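Local coordinates for protein PP1b (Porcine reproductive and respiratory syndrome virus, PDB 6JDR) that probably unwinds RNA and DNA duplexes with 5' to 3' polarity, driven by ATP hydrolysis, as the helicase part of the arterivirus replicase polyprotein, at residues C20-C25 with H30-C35; G60-D65 with I132-V137. The protein carries 1 engineered substitution. One frame throughout, in Å; residues are numbered along the deposited sequence.

How the interactions relate
Both contacts involve the N-terminal zinc-binding domain of this helicase and lie about 11 Å apart, centre to centre, on the same side of the chain's centre. They come in series: interaction 1 (20-25 with 30-35) is closed before interaction 2 (60-65 with 132-137) opens. Interaction 1 is local and organised by a zinc ion, whereas interaction 2 spans 67 residues and brings helix 63-67 against the start of helix 134-142. L22 joins them directly, its CD2 lying 3.8 Å from L64 CD2 and its CD1 4.0 Å from I132 CG2. L22, which touches the zinc ligand H32, thus packs at the approach to helix 134-142 and the parallel sheet of the helicase core.

Interaction 1. Residues C20-C25 with H30-C35; sequences CGLDVC and HFHQHC. With ZN (zinc ion), chain B; ZN (zinc ion), chain C.
C20, H32 and C35 bury most of the surface in this contact, and they do so by converging, together with H34, on one zinc ion. This is the second zinc site of the arterivirus zinc-binding domain, with a Cys-His-His-Cys ligand set. C20 SG binds the metal at 2.3 Å. From 30-35 come H32 NE2 at 2.1 Å, H34 ND1 at 2.2 Å and C35 SG at 2.3 Å. Ligand-zinc-ligand angles run from 105° to 120°, which is the evidence for a tetrahedral site.

The two histidines use different nitrogens. H32 carries its ring CG anti to the backbone N (chi1 -172°), which places the ring so that the far nitrogen NE2 reaches the metal; its ND1 is hydrogen-bonded to Y9. H34 coordinates through the nitrogen nearer its backbone, while its NE2 hydrogen-bonds to the carbonyl oxygen of V71. With both nitrogens engaged, each ring has its rotation fixed, and Y9 and V71 act as second-shell partners. C20 SG lies at the edge of both rings, near their planes, as expected for ligands sharing a metal. The sulfurs C20 SG and C35 SG are 3.6 Å apart, a spacing set by the zinc between them; no hydrogen bond crosses the contact.

The other end of 20-25 serves a different metal: C25 SG binds another zinc, that of the first site, completed by C7, C10 and H28. Strand 23-24 and its flanks therefore bridge two sites. Between them L22, which also packs on Y9, turns toward 30-35, and its end comes up to the CE1/ND1 side of the H32 ring, with L22 CD2 4.1 Å from H32 CE1.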
# COMPACT_ATOMS: atom_id res chain seq x y z
N CYS A 20 17.21 25.42 -5.81
CA CYS A 20 16.77 24.05 -6.12
C CYS A 20 15.26 23.94 -6.41
O CYS A 20 14.73 22.83 -6.45
CB CYS A 20 17.17 23.11 -4.98
SG CYS A 20 16.22 23.33 -3.47
N GLY A 21 14.59 25.07 -6.59
CA GLY A 21 13.21 25.08 -7.11
C GLY A 21 12.09 25.13 -6.09
O GLY A 21 10.92 24.97 -6.45
N LEU A 22 12.42 25.37 -4.82
CA LEU A 22 11.41 25.45 -3.76
C LEU A 22 10.95 26.89 -3.56
O LEU A 22 11.76 27.76 -3.27
CB LEU A 22 11.99 24.90 -2.45
CG LEU A 22 10.99 24.64 -1.32
CD1 LEU A 22 10.11 23.44 -1.62
CD2 LEU A 22 11.73 24.45 -0.00
N ASP A 23 9.64 27.13 -3.72
CA ASP A 23 9.04 28.42 -3.39
C ASP A 23 9.06 28.64 -1.89
O ASP A 23 8.68 27.75 -1.13
CB ASP A 23 7.58 28.49 -3.86
CG ASP A 23 7.46 28.54 -5.37
OD1 ASP A 23 8.26 29.24 -6.02
OD2 ASP A 23 6.54 27.88 -5.90
N VAL A 24 9.48 29.83 -1.46
CA VAL A 24 9.57 30.14 -0.04
C VAL A 24 9.02 31.52 0.30
O VAL A 24 9.12 32.46 -0.50
CB VAL A 24 11.02 30.02 0.49
CG1 VAL A 24 11.45 28.56 0.55
CG2 VAL A 24 11.99 30.84 -0.35
N CYS A 25 8.45 31.63 1.49
CA CYS A 25 7.97 32.89 2.02
C CYS A 25 9.15 33.63 2.65
O CYS A 25 10.25 33.09 2.77
CB CYS A 25 6.89 32.64 3.07
SG CYS A 25 7.49 31.76 4.53
N HIS A 30 15.51 32.26 5.13
CA HIS A 30 16.70 32.20 5.99
C HIS A 30 16.88 30.86 6.72
O HIS A 30 17.71 30.76 7.62
CB HIS A 30 16.65 33.36 7.00
CG HIS A 30 17.02 34.69 6.41
ND1 HIS A 30 16.35 35.26 5.36
CD2 HIS A 30 18.00 35.57 6.76
CE1 HIS A 30 16.90 36.43 5.07
NE2 HIS A 30 17.90 36.64 5.90
N PHE A 31 16.12 29.83 6.35
CA PHE A 31 16.22 28.52 6.98
C PHE A 31 16.38 27.39 5.96
O PHE A 31 15.91 26.26 6.17
CB PHE A 31 15.01 28.26 7.88
CG PHE A 31 14.85 29.27 8.98
CD1 PHE A 31 15.50 29.10 10.20
CD2 PHE A 31 14.05 30.39 8.81
CE1 PHE A 31 15.36 30.02 11.22
CE2 PHE A 31 13.90 31.32 9.83
CZ PHE A 31 14.56 31.14 11.04
N HIS A 32 17.08 27.68 4.86
CA HIS A 32 17.31 26.71 3.79
C HIS A 32 18.80 26.67 3.47
O HIS A 32 19.29 27.38 2.59
CB HIS A 32 16.50 27.10 2.56
CG HIS A 32 16.52 26.07 1.47
ND1 HIS A 32 15.59 25.06 1.38
CD2 HIS A 32 17.36 25.91 0.42
CE1 HIS A 32 15.85 24.32 0.32
NE2 HIS A 32 16.91 24.81 -0.28
N GLN A 33 19.52 25.82 4.19
CA GLN A 33 20.98 25.76 4.09
C GLN A 33 21.45 24.92 2.90
O GLN A 33 22.64 24.93 2.57
CB GLN A 33 21.58 25.23 5.39
CG GLN A 33 21.21 26.07 6.61
CD GLN A 33 21.93 25.65 7.87
OE1 GLN A 33 22.16 24.47 8.11
NE2 GLN A 33 22.29 26.63 8.70
N HIS A 34 20.53 24.22 2.27
CA HIS A 34 20.82 23.35 1.12
C HIS A 34 21.45 24.09 -0.06
O HIS A 34 22.38 23.58 -0.69
CB HIS A 34 19.53 22.66 0.67
CG HIS A 34 19.68 21.82 -0.55
ND1 HIS A 34 19.08 22.14 -1.75
CD2 HIS A 34 20.34 20.66 -0.76
CE1 HIS A 34 19.37 21.22 -2.65
NE2 HIS A 34 20.14 20.32 -2.08
N CYS A 35 20.95 25.28 -0.36
CA CYS A 35 21.41 26.03 -1.53
C CYS A 35 21.02 27.51 -1.39
O CYS A 35 20.23 27.86 -0.52
CB CYS A 35 20.83 25.42 -2.81
SG CYS A 35 19.04 25.58 -2.97
ZN ZN B . 17.86 23.92 -1.99
ZN ZN C . 7.07 29.49 4.57

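Interaction 2. Residues G60-D65 with I132-V137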
# COMPACT_ATOMS: atom_id res chain seq x y z
N GLY A 60 17.24 24.10 9.70
CA GLY A 60 16.02 23.67 9.02
C GLY A 60 14.83 23.56 9.95
O GLY A 60 14.97 23.16 11.11
N THR A 61 13.65 23.92 9.44
CA THR A 61 12.40 23.87 10.19
C THR A 61 11.52 22.69 9.79
O THR A 61 10.44 22.50 10.35
CB THR A 61 11.57 25.15 9.96
OG1 THR A 61 11.23 25.25 8.57
CG2 THR A 61 12.35 26.38 10.38
N SER A 62 11.99 21.90 8.82
CA SER A 62 11.20 20.83 8.25
C SER A 62 12.06 19.58 8.05
O SER A 62 13.28 19.69 7.88
CB SER A 62 10.61 21.28 6.91
OG SER A 62 10.13 20.20 6.13
N PRO A 63 11.43 18.39 8.07
CA PRO A 63 12.16 17.17 7.70
C PRO A 63 12.71 17.21 6.28
O PRO A 63 13.68 16.51 5.98
CB PRO A 63 11.10 16.08 7.83
CG PRO A 63 10.13 16.61 8.83
CD PRO A 63 10.07 18.08 8.54
N LEU A 64 12.10 18.03 5.42
CA LEU A 64 12.63 18.26 4.07
C LEU A 64 14.10 18.64 4.10
O LEU A 64 14.88 18.21 3.26
CB LEU A 64 11.84 19.37 3.37
CG LEU A 64 12.28 19.73 1.95
CD1 LEU A 64 12.10 18.55 1.00
CD2 LEU A 64 11.51 20.94 1.44
N ASP A 65 14.46 19.46 5.08
CA ASP A 65 15.82 19.97 5.17
C ASP A 65 16.79 18.86 5.53
O ASP A 65 17.92 18.85 5.06
CB ASP A 65 15.87 21.12 6.19
CG ASP A 65 14.91 22.24 5.84
OD1 ASP A 65 14.97 22.72 4.69
OD2 ASP A 65 14.09 22.63 6.70
N ILE A 132 7.61 19.85 -4.84
CA ILE A 132 7.52 19.59 -3.40
C ILE A 132 6.53 20.55 -2.74
O ILE A 132 6.53 21.75 -3.03
CB ILE A 132 8.91 19.70 -2.73
CG1 ILE A 132 9.85 18.60 -3.25
CG2 ILE A 132 8.80 19.63 -1.21
CD1 ILE A 132 9.49 17.19 -2.82
N ASN A 133 5.71 20.00 -1.85
CA ASN A 133 4.70 20.75 -1.10
C ASN A 133 4.47 20.07 0.25
O ASN A 133 3.71 19.10 0.34
CB ASN A 133 3.39 20.82 -1.91
CG ASN A 133 2.31 21.65 -1.23
OD1 ASN A 133 2.49 22.18 -0.14
ND2 ASN A 133 1.16 21.75 -1.88
N MET A 134 5.13 20.57 1.28
CA MET A 134 5.18 19.87 2.57
C MET A 134 3.87 19.95 3.37
O MET A 134 3.66 19.14 4.27
CB MET A 134 6.36 20.36 3.41
CG MET A 134 7.72 20.12 2.78
SD MET A 134 8.12 18.39 2.46
CE MET A 134 8.29 17.76 4.13
N VAL A 135 3.00 20.91 3.05
CA VAL A 135 1.66 20.93 3.66
C VAL A 135 0.77 19.83 3.05
O VAL A 135 -0.05 19.24 3.75
CB VAL A 135 0.98 22.33 3.61
CG1 VAL A 135 0.85 22.86 2.20
CG2 VAL A 135 -0.39 22.28 4.27
N ALA A 136 0.96 19.55 1.77
CA ALA A 136 0.29 18.43 1.11
C ALA A 136 0.86 17.09 1.60
O ALA A 136 0.11 16.13 1.78
CB ALA A 136 0.43 18.54 -0.40
N VAL A 137 2.18 17.04 1.79
CA VAL A 137 2.83 15.85 2.32
C VAL A 137 2.22 15.46 3.67
O VAL A 137 1.84 14.31 3.88
CB VAL A 137 4.36 16.05 2.47
CG1 VAL A 137 4.99 14.94 3.31
CG2 VAL A 137 5.03 16.10 1.10
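S62 OG meets both a helix end and a methionine: it accepts a hydrogen bond from L64 N, N to OG 3.0 Å (153° at the hydrogen), and lies 3.7 Å from M134 CE across the contact. The first approach is the N-cap bond of helix 63-67. Its reciprocal, S62 N to D65 OD2 at 3.1 Å, completes a capping box; the N-H meets the anti side of the carboxylate, 23° out of its plane. D65 OD1 is held in turn by Y9 OH, which would help fix the carboxylate.

The opposing helix, 134-142, also begins with a cap, N133 OD1 accepting weakly from V135 N. It leads into strand 145-148 of the parallel sheet of the superfamily 1 helicase core, so the contact sets the start of a zinc-domain helix against the start of the helix that leads into the core sheet. M134 bridges them. Its chain turns at each of its last two torsions, which brings SD and CE onto L64 CB, with M134 SD 4.0 Å from L64 CB, while CE also reaches S62 OG.

L64 crosses both M134 and I132 obliquely. Both methyls of L64 face I132 CG2 from the same side: I132 CG2 is 4.0 Å from L64 CD2 and 4.1 Å from L64 CD1. L236 of helix 232-239 packs against both L64 and I132.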